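Local structure of chitosanase (Bacillus subtilis subsp. subtilis str. 168, 7C6C) at residues 16-21 and 212-217; 112-117 and 139-144; 145-150 and 189-194; 176-181 and 219-224. The protein hydrolyses internal beta-(1->4) linkages between D-glucosamine residues of partly acetylated chitosan, and probably helps defend the bacterium against fungi by degrading their cell walls. One frame throughout, in Å; residues are numbered along the deposited sequence. Where two conformers were deposited one is given.

How the contacts relate
Four contacts of one largely helical enzyme illustrate how chemistry follows depth in a fold. Contacts 1, 2 and 3 are buried, whereas contact 4 is partly buried and its centre lies about 21 Å from the centre of the chain. Contacts 2 and 3 both use helix 134-147; contacts 3 and 4 share helix 177-193. The 16-21/212-217 pair is purely apolar, and its F18 and L214 also pack against D142 of contact 2. A single amide-to-phenol bond joins 112-117 to 139-144, while 145-150 and 189-194 mix a leucine with polar groups. At the surface, contact 4 relies on a lysine chain, a tyrosine face and a water.

Contact 1. Residues 16-21 and 212-217; sequences SIFENG and DVLRSI
F18 and V213 approach from opposite directions and make the tightest apolar meeting between 16-21 and 212-217, with F18 CE1 3.7 Å from V213 CB. The isopropyl group does not lie flat on the ring: V213 CG1 sits in the ring plane, at the edge, also 3.7 Å from F18 CE1. With CG1 anti to the backbone N of V213 (chi1 172°), the methyl reaches that ring edge. L214 adds a second apolar touch by slanting across the phenyl tip, its CG 4.1 Å from F18 CZ. One aromatic ring thus reaches two successive residues of the facing helix, and no hydrogen bond crosses between the segments.

The polar groups of the same turns look elsewhere. In the conformer given, E19, predicted to be the proton donor, forms a salt bridge with R210, and R215 pairs with D186. D212 lines the pocket of the bound (2S)-2-hydroxybutanedioic acid, which also touches V213. Around the apolar pair, Y236 meets the F18 ring and V231 packs on V213.

Packing of this kind, an aromatic side chain from one helix set against aliphatic ones of another, belongs to the helical core of a family 46 glycosyl hydrolase, here joining helix 5-20, which bears E19, to helix 209-219.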
loop_
_atom_site.group_PDB
_atom_site.type_symbol
_atom_site.label_atom_id
_atom_site.label_comp_id
_atom_site.label_asym_id
_atom_site.label_seq_id
_atom_site.Cartn_x
_atom_site.Cartn_y
_atom_site.Cartn_z
ATOM N N SER A 16 1.414 2.754 7.654
ATOM C CA SER A 16 1.676 4.173 7.843
ATOM C C SER A 16 3.130 4.425 8.244
ATOM O O SER A 16 3.744 5.397 7.789
ATOM C CB SER A 16 0.701 4.728 8.877
ATOM O OG SER A 16 0.815 6.133 9.003
ATOM N N ILE A 17 3.702 3.568 9.097
ATOM C CA ILE A 17 5.126 3.686 9.402
ATOM C C ILE A 17 5.943 3.535 8.126
ATOM O O ILE A 17 6.855 4.326 7.843
ATOM C CB ILE A 17 5.550 2.638 10.445
ATOM C CG1 ILE A 17 4.914 2.941 11.803
ATOM C CG2 ILE A 17 7.080 2.569 10.532
ATOM C CD1 ILE A 17 5.018 1.779 12.778
ATOM N N PHE A 18 5.624 2.506 7.336
ATOM C CA PHE A 18 6.410 2.218 6.144
ATOM C C PHE A 18 6.317 3.343 5.124
ATOM O O PHE A 18 7.294 3.625 4.427
ATOM C CB PHE A 18 5.961 0.899 5.513
ATOM C CG PHE A 18 5.939 -0.270 6.464
ATOM C CD1 PHE A 18 6.830 -0.362 7.537
ATOM C CD2 PHE A 18 5.021 -1.290 6.276
ATOM C CE1 PHE A 18 6.794 -1.459 8.400
ATOM C CE2 PHE A 18 4.979 -2.384 7.132
ATOM C CZ PHE A 18 5.866 -2.467 8.193
ATOM N N GLU A 19 5.168 4.003 5.029
ATOM C CA GLU A 19 4.969 5.054 4.037
ATOM C C GLU A 19 5.460 6.415 4.518
ATOM O O GLU A 19 6.040 7.177 3.737
ATOM C CB GLU A 19 3.485 5.156 3.662
ATOM C CG GLU A 19 2.875 3.856 3.160
ATOM C CD GLU A 19 3.239 3.551 1.723
ATOM O OE1 GLU A 19 3.056 4.437 0.862
ATOM O OE2 GLU A 19 3.719 2.428 1.458
ATOM N N ASN A 20 5.225 6.741 5.788
ATOM C CA ASN A 20 5.413 8.100 6.266
ATOM C C ASN A 20 6.151 8.220 7.588
ATOM O O ASN A 20 6.294 9.340 8.084
ATOM C CB ASN A 20 4.059 8.817 6.396
ATOM C CG ASN A 20 3.316 8.901 5.081
ATOM O OD1 ASN A 20 2.316 8.216 4.882
ATOM N ND2 ASN A 20 3.806 9.740 4.173
ATOM N N GLY A 21 6.602 7.121 8.190
ATOM C CA GLY A 21 7.381 7.239 9.408
ATOM C C GLY A 21 6.578 7.662 10.616
ATOM O O GLY A 21 7.132 8.260 11.544
ATOM N N ASP A 212 11.417 -6.704 6.978
ATOM C CA ASP A 212 11.970 -7.165 8.246
ATOM C C ASP A 212 11.076 -6.802 9.426
ATOM O O ASP A 212 10.991 -7.573 10.386
ATOM C CB ASP A 212 13.387 -6.632 8.451
ATOM C CG ASP A 212 14.131 -7.384 9.537
ATOM O OD1 ASP A 212 14.293 -8.620 9.406
ATOM O OD2 ASP A 212 14.547 -6.749 10.525
ATOM N N VAL A 213 10.403 -5.649 9.385
ATOM C CA VAL A 213 9.469 -5.318 10.460
ATOM C C VAL A 213 8.364 -6.363 10.532
ATOM O O VAL A 213 8.000 -6.843 11.615
ATOM C CB VAL A 213 8.908 -3.894 10.278
ATOM C CG1 VAL A 213 7.791 -3.634 11.278
ATOM C CG2 VAL A 213 10.011 -2.864 10.434
ATOM N N LEU A 214 7.813 -6.731 9.372
ATOM C CA LEU A 214 6.747 -7.724 9.333
ATOM C C LEU A 214 7.261 -9.092 9.760
ATOM O O LEU A 214 6.594 -9.807 10.518
ATOM C CB LEU A 214 6.134 -7.762 7.930
ATOM C CG LEU A 214 5.418 -6.466 7.520
ATOM C CD1 LEU A 214 5.187 -6.426 6.000
ATOM C CD2 LEU A 214 4.098 -6.291 8.284
ATOM N N ARG A 215 8.461 -9.462 9.309
ATOM C CA ARG A 215 9.036 -10.731 9.728
ATOM C C ARG A 215 9.257 -10.774 11.233
ATOM O O ARG A 215 9.106 -11.834 11.848
ATOM C CB ARG A 215 10.340 -11.001 8.977
ATOM C CG ARG A 215 10.658 -12.487 8.911
ATOM C CD ARG A 215 12.027 -12.787 8.345
ATOM N NE ARG A 215 12.236 -12.265 6.994
ATOM C CZ ARG A 215 11.920 -12.905 5.867
ATOM N NH1 ARG A 215 11.339 -14.102 5.900
ATOM N NH2 ARG A 215 12.188 -12.343 4.697
ATOM N N SER A 216 9.614 -9.638 11.844
ATOM C CA SER A 216 9.828 -9.622 13.289
ATOM C C SER A 216 8.549 -9.937 14.050
ATOM O O SER A 216 8.604 -10.544 15.125
ATOM C CB SER A 216 10.399 -8.274 13.725
ATOM O OG SER A 216 11.736 -8.122 13.268
ATOM N N ILE A 217 7.393 -9.527 13.519
ATOM C CA ILE A 217 6.121 -9.895 14.134
ATOM C C ILE A 217 5.928 -11.407 14.073
ATOM O O ILE A 217 5.524 -12.043 15.057
ATOM C CB ILE A 217 4.959 -9.140 13.459
ATOM C CG1 ILE A 217 5.173 -7.621 13.520
ATOM C CG2 ILE A 217 3.636 -9.546 14.086
ATOM C CD1 ILE A 217 4.146 -6.830 12.747
#

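Contact 2. Residues 112-117 and 139-144; sequences KVNDHL and VMYDTV
N114 and Y141 supply the one hydrogen bond that crosses between 112-117 and 139-144. N114 ND2 donates to Y141 OH over 2.9 Å, with an N-H...O angle of 159°. The phenol oxygen lies almost exactly in the amide plane, and ND2 in turn sits at the edge of the ring, close to its plane. The two side chains nevertheless cross at about a right angle, their flat groups turned 36° apart. Both residues place CG anti to the backbone N, which carries their polar ends into the space between the helices.

Beyond that bond the two segments barely touch. The CB of V144 is directed at the other helix, yet V144 CG2, a methyl facing a backbone carbonyl oxygen, comes no nearer than 4.5 Å to L117 O.

A further bond is internal to 139-144: T143 OG1 donates to V139 O at 2.7 Å, from above the carbonyl plane. T143 N reaches the same oxygen from the opposite face, so two donors grip it.

Outside the pair, E12 is the stronger polar partner of Y141 OH, and Y119 meets the tyrosine ring edge-to-face. The buried phenol therefore joins an amide and a carboxylate in one short chain of polar groups. The N114 and E12 bonds together help hold the hydroxyl in place, and the nearby carboxylate would probably polarise it.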
loop_
_atom_site.group_PDB
_atom_site.type_symbol
_atom_site.label_atom_id
_atom_site.label_comp_id
_atom_site.label_asym_id
_atom_site.label_seq_id
_atom_site.Cartn_x
_atom_site.Cartn_y
_atom_site.Cartn_z
ATOM N N LYS A 112 -12.661 5.216 0.742
ATOM C CA LYS A 112 -13.442 4.423 -0.201
ATOM C C LYS A 112 -12.558 3.843 -1.299
ATOM O O LYS A 112 -12.665 2.658 -1.628
ATOM C CB LYS A 112 -14.566 5.269 -0.797
ATOM C CG LYS A 112 -15.361 4.523 -1.843
ATOM C CD LYS A 112 -16.611 5.286 -2.280
ATOM C CE LYS A 112 -16.742 5.338 -3.804
ATOM N NZ LYS A 112 -18.154 5.446 -4.251
ATOM N N VAL A 113 -11.683 4.663 -1.883
ATOM C CA VAL A 113 -10.800 4.161 -2.933
ATOM C C VAL A 113 -9.832 3.129 -2.367
ATOM O O VAL A 113 -9.584 2.086 -2.983
ATOM C CB VAL A 113 -10.092 5.327 -3.646
ATOM C CG1 VAL A 113 -9.123 4.814 -4.695
ATOM C CG2 VAL A 113 -11.129 6.222 -4.291
ATOM N N ASN A 114 -9.288 3.386 -1.171
ATOM C CA ASN A 114 -8.419 2.400 -0.539
ATOM C C ASN A 114 -9.140 1.078 -0.337
ATOM O O ASN A 114 -8.566 0.005 -0.560
ATOM C CB ASN A 114 -7.916 2.922 0.801
ATOM C CG ASN A 114 -7.070 1.901 1.517
ATOM O OD1 ASN A 114 -5.947 1.621 1.097
ATOM N ND2 ASN A 114 -7.605 1.310 2.585
ATOM N N ASP A 115 -10.399 1.135 0.096
ATOM C CA ASP A 115 -11.141 -0.096 0.336
ATOM C C ASP A 115 -11.339 -0.866 -0.963
ATOM O O ASP A 115 -11.155 -2.091 -1.014
ATOM C CB ASP A 115 -12.483 0.245 0.983
ATOM C CG ASP A 115 -13.271 -0.981 1.362
ATOM O OD1 ASP A 115 -12.788 -1.752 2.215
ATOM O OD2 ASP A 115 -14.372 -1.172 0.809
ATOM N N HIS A 116 -11.694 -0.154 -2.030
ATOM C CA HIS A 116 -12.033 -0.798 -3.290
ATOM C C HIS A 116 -10.796 -1.296 -4.028
ATOM O O HIS A 116 -10.832 -2.373 -4.635
ATOM C CB HIS A 116 -12.803 0.196 -4.158
ATOM C CG HIS A 116 -13.224 -0.355 -5.483
ATOM N ND1 HIS A 116 -14.115 -1.401 -5.608
ATOM C CD2 HIS A 116 -12.878 -0.003 -6.744
ATOM C CE1 HIS A 116 -14.302 -1.664 -6.889
ATOM N NE2 HIS A 116 -13.559 -0.835 -7.600
ATOM N N LEU A 117 -9.703 -0.533 -3.996
ATOM C CA LEU A 117 -8.522 -0.885 -4.776
ATOM C C LEU A 117 -7.533 -1.755 -4.019
ATOM O O LEU A 117 -6.797 -2.523 -4.645
ATOM C CB LEU A 117 -7.777 0.375 -5.228
ATOM C CG LEU A 117 -8.490 1.306 -6.211
ATOM C CD1 LEU A 117 -7.508 2.339 -6.733
ATOM C CD2 LEU A 117 -9.119 0.538 -7.363
ATOM N N VAL A 139 0.152 -8.583 5.860
ATOM C CA VAL A 139 1.234 -8.530 4.884
ATOM C C VAL A 139 0.676 -8.360 3.477
ATOM O O VAL A 139 1.202 -7.573 2.681
ATOM C CB VAL A 139 2.149 -9.762 5.001
ATOM C CG1 VAL A 139 3.184 -9.774 3.881
ATOM C CG2 VAL A 139 2.832 -9.807 6.369
ATOM N N MET A 140 -0.394 -9.099 3.140
ATOM C CA MET A 140 -0.992 -8.944 1.814
ATOM C C MET A 140 -1.497 -7.525 1.597
ATOM O O MET A 140 -1.310 -6.949 0.518
ATOM C CB MET A 140 -2.144 -9.936 1.613
ATOM C CG MET A 140 -1.772 -11.409 1.705
ATOM S SD MET A 140 -0.454 -11.959 0.601
ATOM C CE MET A 140 0.867 -12.202 1.793
ATOM N N TYR A 141 -2.143 -6.953 2.615
ATOM C CA TYR A 141 -2.681 -5.599 2.528
ATOM C C TYR A 141 -1.564 -4.589 2.268
ATOM O O TYR A 141 -1.662 -3.751 1.363
ATOM C CB TYR A 141 -3.404 -5.318 3.848
ATOM C CG TYR A 141 -4.248 -4.068 3.987
ATOM C CD1 TYR A 141 -4.562 -3.250 2.907
ATOM C CD2 TYR A 141 -4.747 -3.716 5.237
ATOM C CE1 TYR A 141 -5.347 -2.116 3.076
ATOM C CE2 TYR A 141 -5.522 -2.599 5.416
ATOM C CZ TYR A 141 -5.819 -1.799 4.334
ATOM O OH TYR A 141 -6.607 -0.683 4.503
ATOM N N ASP A 142 -0.479 -4.668 3.043
ATOM C CA ASP A 142 0.644 -3.764 2.820
ATOM C C ASP A 142 1.245 -3.972 1.436
ATOM O O ASP A 142 1.638 -3.008 0.765
ATOM C CB ASP A 142 1.717 -3.977 3.883
ATOM C CG ASP A 142 2.841 -2.982 3.751
ATOM O OD1 ASP A 142 2.590 -1.789 4.008
ATOM O OD2 ASP A 142 3.959 -3.383 3.360
ATOM N N THR A 143 1.322 -5.230 0.991
ATOM C CA THR A 143 1.942 -5.529 -0.295
ATOM C C THR A 143 1.169 -4.896 -1.442
ATOM O O THR A 143 1.762 -4.292 -2.341
ATOM C CB THR A 143 2.050 -7.044 -0.493
ATOM O OG1 THR A 143 2.866 -7.602 0.542
ATOM C CG2 THR A 143 2.688 -7.372 -1.840
ATOM N N VAL A 144 -0.160 -5.021 -1.437
ATOM C CA VAL A 144 -0.909 -4.473 -2.564
ATOM C C VAL A 144 -0.811 -2.953 -2.594
ATOM O O VAL A 144 -0.797 -2.347 -3.671
ATOM C CB VAL A 144 -2.358 -5.003 -2.607
ATOM C CG1 VAL A 144 -3.222 -4.357 -1.539
ATOM C CG2 VAL A 144 -2.972 -4.777 -3.986
#

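Contact 3. Residues 145-150 and 189-194; sequences IQHGDG and YDDLMN
D191 and L192 are the residues of 189-194 that meet 145-150, and they come to H147 in different ways. D191, the earlier of the two, has CG anti to its backbone N (chi1 -171°), which sends the carboxylate toward the imidazole from the opposing side. Its OD2 lies in the ring plane at the edge, 3.3 Å from H147 ND1 and equally near H147 CE1, with carboxylate and ring planes 32° apart. H147 ND1 is hydrogen-bonded to the backbone oxygen of D154, while R188 bonds to NE2; together these bonds fix how the imidazole is turned.

L192 follows, crossing H147 at about a right angle. A single methyl does most of the touching: L192 CD2 lies 3.6 Å from H147 CE1, and it also approaches the terminal amide of Q146, 3.5 Å from Q146 OE1. The extended chain of Q146 brings that amide to the leucine. R188 donates to Q146 OE1 and S207 bonds to NE2, so R188 holds both residues of 145-150 that L192 touches. The Q146 side chain comes within about 5 Å of that of E19, the predicted proton donor, so this packing borders the probable active site.

The last turn of helix 134-147 packs here against the last turn of helix 177-193. W204 of helix 201-205 packs on Q146, D191 and L192 and meets the imidazole ring, while L159 of helix 156-167 touches both H147 and D191.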
loop_
_atom_site.group_PDB
_atom_site.type_symbol
_atom_site.label_atom_id
_atom_site.label_comp_id
_atom_site.label_asym_id
_atom_site.label_seq_id
_atom_site.Cartn_x
_atom_site.Cartn_y
_atom_site.Cartn_z
ATOM N N ILE A 145 -0.709 -2.315 -1.428
ATOM C CA ILE A 145 -0.585 -0.863 -1.394
ATOM C C ILE A 145 0.705 -0.418 -2.066
ATOM O O ILE A 145 0.716 0.560 -2.823
ATOM C CB ILE A 145 -0.718 -0.341 0.049
ATOM C CG1 ILE A 145 -2.180 -0.415 0.499
ATOM C CG2 ILE A 145 -0.184 1.082 0.154
ATOM C CD1 ILE A 145 -2.376 -0.199 1.962
ATOM N N GLN A 146 1.807 -1.129 -1.819
ATOM C CA GLN A 146 3.071 -0.723 -2.424
ATOM C C GLN A 146 3.203 -1.214 -3.864
ATOM O O GLN A 146 3.654 -0.466 -4.739
ATOM C CB GLN A 146 4.255 -1.203 -1.586
ATOM C CG GLN A 146 5.589 -0.830 -2.214
ATOM C CD GLN A 146 6.787 -1.132 -1.328
ATOM O OE1 GLN A 146 6.802 -2.117 -0.586
ATOM N NE2 GLN A 146 7.818 -0.303 -1.432
ATOM N N HIS A 147 2.820 -2.461 -4.131
ATOM C CA HIS A 147 3.116 -3.097 -5.409
ATOM C C HIS A 147 1.999 -2.961 -6.434
ATOM O O HIS A 147 2.244 -3.174 -7.627
ATOM C CB HIS A 147 3.419 -4.581 -5.185
ATOM C CG HIS A 147 4.648 -4.826 -4.371
ATOM N ND1 HIS A 147 5.843 -5.241 -4.926
ATOM C CD2 HIS A 147 4.867 -4.716 -3.040
ATOM C CE1 HIS A 147 6.741 -5.377 -3.965
ATOM N NE2 HIS A 147 6.176 -5.063 -2.811
ATOM N N GLY A 148 0.791 -2.619 -6.003
ATOM C CA GLY A 148 -0.353 -2.575 -6.889
ATOM C C GLY A 148 -0.917 -3.954 -7.177
ATOM O O GLY A 148 -0.290 -4.983 -6.931
ATOM N N ASP A 149 -2.129 -3.966 -7.736
ATOM C CA ASP A 149 -2.819 -5.198 -8.115
ATOM C C ASP A 149 -2.882 -5.370 -9.633
ATOM O O ASP A 149 -3.870 -5.866 -10.174
ATOM C CB ASP A 149 -4.219 -5.249 -7.503
ATOM C CG ASP A 149 -4.828 -6.648 -7.520
ATOM O OD1 ASP A 149 -4.078 -7.644 -7.576
ATOM O OD2 ASP A 149 -6.074 -6.748 -7.479
ATOM N N GLY A 150 -1.819 -4.980 -10.332
ATOM C CA GLY A 150 -1.767 -5.087 -11.776
ATOM C C GLY A 150 -1.332 -6.462 -12.244
ATOM O O GLY A 150 -1.343 -7.444 -11.497
ATOM N N TYR A 189 11.005 -9.254 -0.619
ATOM C CA TYR A 189 12.312 -8.622 -0.465
ATOM C C TYR A 189 13.072 -8.620 -1.784
ATOM O O TYR A 189 13.629 -7.596 -2.196
ATOM C CB TYR A 189 13.121 -9.353 0.608
ATOM C CG TYR A 189 14.519 -8.807 0.778
ATOM C CD1 TYR A 189 14.772 -7.760 1.654
ATOM C CD2 TYR A 189 15.588 -9.326 0.054
ATOM C CE1 TYR A 189 16.045 -7.250 1.812
ATOM C CE2 TYR A 189 16.864 -8.819 0.203
ATOM C CZ TYR A 189 17.086 -7.783 1.086
ATOM O OH TYR A 189 18.351 -7.266 1.248
ATOM N N ASP A 190 13.114 -9.772 -2.454
ATOM C CA ASP A 190 13.832 -9.866 -3.721
ATOM C C ASP A 190 13.240 -8.920 -4.755
ATOM O O ASP A 190 13.971 -8.306 -5.539
ATOM C CB ASP A 190 13.795 -11.304 -4.236
ATOM C CG ASP A 190 14.649 -12.246 -3.409
ATOM O OD1 ASP A 190 15.528 -11.766 -2.663
ATOM O OD2 ASP A 190 14.442 -13.471 -3.519
ATOM N N ASP A 191 11.916 -8.783 -4.766
ATOM C CA ASP A 191 11.288 -7.901 -5.742
ATOM C C ASP A 191 11.587 -6.436 -5.449
ATOM O O ASP A 191 11.786 -5.641 -6.375
ATOM C CB ASP A 191 9.782 -8.145 -5.777
ATOM C CG ASP A 191 9.117 -7.415 -6.909
ATOM O OD1 ASP A 191 9.459 -7.744 -8.061
ATOM O OD2 ASP A 191 8.284 -6.519 -6.661
ATOM N N LEU A 192 11.619 -6.060 -4.168
ATOM C CA LEU A 192 11.933 -4.681 -3.805
ATOM C C LEU A 192 13.379 -4.338 -4.132
ATOM O O LEU A 192 13.679 -3.193 -4.485
ATOM C CB LEU A 192 11.651 -4.445 -2.321
ATOM C CG LEU A 192 10.177 -4.479 -1.915
ATOM C CD1 LEU A 192 10.060 -4.439 -0.400
ATOM C CD2 LEU A 192 9.406 -3.336 -2.568
ATOM N N MET A 193 14.281 -5.315 -4.026
ATOM C CA MET A 193 15.692 -5.072 -4.302
ATOM C C MET A 193 15.984 -5.006 -5.791
ATOM O O MET A 193 16.880 -4.268 -6.206
ATOM C CB MET A 193 16.541 -6.160 -3.637
ATOM C CG MET A 193 16.548 -6.018 -2.127
ATOM S SD MET A 193 17.361 -4.525 -1.527
ATOM C CE MET A 193 19.082 -4.994 -1.691
ATOM N N ASN A 194 15.258 -5.755 -6.611
ATOM C CA ASN A 194 15.518 -5.808 -8.050
ATOM C C ASN A 194 14.204 -5.916 -8.802
ATOM O O ASN A 194 13.895 -6.946 -9.414
ATOM C CB ASN A 194 16.472 -6.954 -8.391
ATOM C CG ASN A 194 17.878 -6.706 -7.880
ATOM O OD1 ASN A 194 18.583 -5.824 -8.378
ATOM N ND2 ASN A 194 18.289 -7.472 -6.881
#

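Contact 4. Residues 176-181 and 219-224; sequences DEKKWL and KENNYN
K178 lays its aliphatic chain over one face of the Y223 ring, a CH-pi contact in which K178 CG stands 3.8 Å from the ring centroid and 24° off the ring normal. Farther along the extended chain, CD and CE continue past the ring, and K178 NZ ends in a 2.8 Å hydrogen bond to N221 OD1. That donor lies in the carbonyl plane, on a lone pair. About one turn on along the same helix, L181 slides past the tyrosine and brings CD2 to 4.1 Å from Y223 CE2.

A water at the ring edge closes a second route: it donates to K178 O at 2.7 Å and lies 2.6 Å from Y223 OH. The tyrosine is thus tied to K178 both through its face and through its hydroxyl.

Farther out, the two backbones are shaped by their ends. D176 is the N-cap of helix 177-193, its OD1 accepting from K179 N at 3.0 Å through the anti lone pair. N221, with positive phi, completes a Schellman motif at the end of helix 209-219.

The loop that follows leads to strand 229-233. Helix 134-147 backs both sides of the contact, with A136 against L181 and L135 against Y223.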
loop_
_atom_site.group_PDB
_atom_site.type_symbol
_atom_site.label_atom_id
_atom_site.label_comp_id
_atom_site.label_asym_id
_atom_site.label_seq_id
_atom_site.Cartn_x
_atom_site.Cartn_y
_atom_site.Cartn_z
ATOM N N ASP A 176 2.036 -25.171 5.046
ATOM C CA ASP A 176 1.999 -24.480 6.326
ATOM C C ASP A 176 2.040 -22.972 6.102
ATOM O O ASP A 176 2.919 -22.459 5.404
ATOM C CB ASP A 176 3.191 -24.919 7.170
ATOM C CG ASP A 176 3.210 -24.262 8.530
ATOM O OD1 ASP A 176 3.711 -23.127 8.637
ATOM O OD2 ASP A 176 2.710 -24.877 9.494
ATOM N N GLU A 177 1.085 -22.261 6.708
ATOM C CA GLU A 177 0.938 -20.836 6.424
ATOM C C GLU A 177 2.119 -20.027 6.950
ATOM O O GLU A 177 2.519 -19.032 6.330
ATOM C CB GLU A 177 -0.381 -20.307 6.987
ATOM C CG GLU A 177 -0.563 -18.805 6.797
ATOM C CD GLU A 177 -1.975 -18.332 7.069
ATOM O OE1 GLU A 177 -2.903 -19.170 7.105
ATOM O OE2 GLU A 177 -2.168 -17.114 7.233
ATOM N N LYS A 178 2.687 -20.421 8.091
ATOM C CA LYS A 178 3.830 -19.682 8.614
ATOM C C LYS A 178 5.047 -19.844 7.710
ATOM O O LYS A 178 5.757 -18.871 7.430
ATOM C CB LYS A 178 4.126 -20.115 10.052
ATOM C CG LYS A 178 2.941 -19.911 10.992
ATOM C CD LYS A 178 3.298 -20.188 12.445
ATOM C CE LYS A 178 2.093 -19.969 13.344
ATOM N NZ LYS A 178 2.417 -20.184 14.785
ATOM N N LYS A 179 5.288 -21.063 7.222
ATOM C CA LYS A 179 6.367 -21.275 6.267
ATOM C C LYS A 179 6.099 -20.538 4.964
ATOM O O LYS A 179 7.007 -19.922 4.394
ATOM C CB LYS A 179 6.534 -22.770 5.999
ATOM C CG LYS A 179 7.821 -23.131 5.273
ATOM C CD LYS A 179 8.089 -24.631 5.323
ATOM C CE LYS A 179 7.454 -25.355 4.144
ATOM N NZ LYS A 179 7.422 -26.835 4.341
ATOM N N TRP A 180 4.856 -20.589 4.483
ATOM C CA TRP A 180 4.499 -19.886 3.255
ATOM C C TRP A 180 4.741 -18.388 3.386
ATOM O O TRP A 180 5.284 -17.757 2.468
ATOM C CB TRP A 180 3.034 -20.159 2.920
ATOM C CG TRP A 180 2.588 -19.595 1.603
ATOM C CD1 TRP A 180 2.610 -20.224 0.394
ATOM C CD2 TRP A 180 2.046 -18.289 1.368
ATOM N NE1 TRP A 180 2.117 -19.392 -0.582
ATOM C CE2 TRP A 180 1.761 -18.198 -0.010
ATOM C CE3 TRP A 180 1.773 -17.189 2.188
ATOM C CZ2 TRP A 180 1.220 -17.050 -0.584
ATOM C CZ3 TRP A 180 1.234 -16.051 1.615
ATOM C CH2 TRP A 180 0.965 -15.990 0.243
ATOM N N LEU A 181 4.342 -17.799 4.518
ATOM C CA LEU A 181 4.506 -16.359 4.690
ATOM C C LEU A 181 5.977 -15.969 4.750
ATOM O O LEU A 181 6.363 -14.918 4.234
ATOM C CB LEU A 181 3.763 -15.887 5.938
ATOM C CG LEU A 181 3.712 -14.369 6.136
ATOM C CD1 LEU A 181 2.941 -13.703 5.002
ATOM C CD2 LEU A 181 3.111 -14.040 7.497
ATOM N N LYS A 219 8.307 -13.578 13.966
ATOM C CA LYS A 219 9.294 -14.191 14.847
ATOM C C LYS A 219 8.933 -14.047 16.322
ATOM O O LYS A 219 9.454 -14.800 17.156
ATOM C CB LYS A 219 10.685 -13.632 14.536
ATOM C CG LYS A 219 11.236 -14.067 13.174
ATOM C CD LYS A 219 12.576 -13.391 12.876
ATOM C CE LYS A 219 13.175 -13.827 11.550
ATOM N NZ LYS A 219 13.740 -15.201 11.621
ATOM N N GLU A 220 8.044 -13.113 16.659
ATOM C CA GLU A 220 7.442 -13.062 17.987
ATOM C C GLU A 220 6.277 -14.026 18.128
ATOM O O GLU A 220 5.701 -14.127 19.219
ATOM C CB GLU A 220 6.987 -11.641 18.327
ATOM C CG GLU A 220 8.143 -10.680 18.506
ATOM C CD GLU A 220 7.727 -9.285 18.934
ATOM O OE1 GLU A 220 6.524 -9.021 19.172
ATOM O OE2 GLU A 220 8.627 -8.436 19.036
ATOM N N ASN A 221 5.934 -14.735 17.050
ATOM C CA ASN A 221 4.762 -15.607 16.994
ATOM C C ASN A 221 3.465 -14.838 17.248
ATOM O O ASN A 221 2.545 -15.333 17.893
ATOM C CB ASN A 221 4.883 -16.841 17.891
ATOM C CG ASN A 221 3.926 -17.938 17.480
ATOM O OD1 ASN A 221 3.597 -18.082 16.300
ATOM N ND2 ASN A 221 3.472 -18.718 18.450
ATOM N N ASN A 222 3.384 -13.625 16.724
ATOM C CA ASN A 222 2.197 -12.786 16.894
ATOM C C ASN A 222 1.348 -12.793 15.618
ATOM O O ASN A 222 1.048 -11.756 15.024
ATOM C CB ASN A 222 2.612 -11.374 17.305
ATOM C CG ASN A 222 1.439 -10.496 17.687
ATOM O OD1 ASN A 222 0.339 -10.987 17.956
ATOM N ND2 ASN A 222 1.667 -9.178 17.713
ATOM N N TYR A 223 0.952 -14.002 15.192
ATOM C CA TYR A 223 0.220 -14.156 13.935
ATOM C C TYR A 223 -1.213 -13.649 14.009
ATOM O O TYR A 223 -1.819 -13.396 12.962
ATOM C CB TYR A 223 0.268 -15.603 13.448
ATOM C CG TYR A 223 1.609 -15.981 12.872
ATOM C CD1 TYR A 223 2.631 -16.422 13.701
ATOM C CD2 TYR A 223 1.861 -15.891 11.507
ATOM C CE1 TYR A 223 3.862 -16.772 13.194
ATOM C CE2 TYR A 223 3.100 -16.233 10.989
ATOM C CZ TYR A 223 4.095 -16.677 11.847
ATOM O OH TYR A 223 5.336 -17.034 11.369
ATOM N N ASN A 224 -1.769 -13.487 15.207
ATOM C CA ASN A 224 -3.080 -12.871 15.356
ATOM C C ASN A 224 -3.014 -11.352 15.386
ATOM O O ASN A 224 -4.063 -10.702 15.484
ATOM C CB ASN A 224 -3.790 -13.377 16.612
ATOM C CG ASN A 224 -5.298 -13.212 16.534
ATOM O OD1 ASN A 224 -5.924 -13.575 15.538
ATOM N ND2 ASN A 224 -5.885 -12.652 17.575
HETATM O O HOH W 1 5.838 -16.571 8.863
#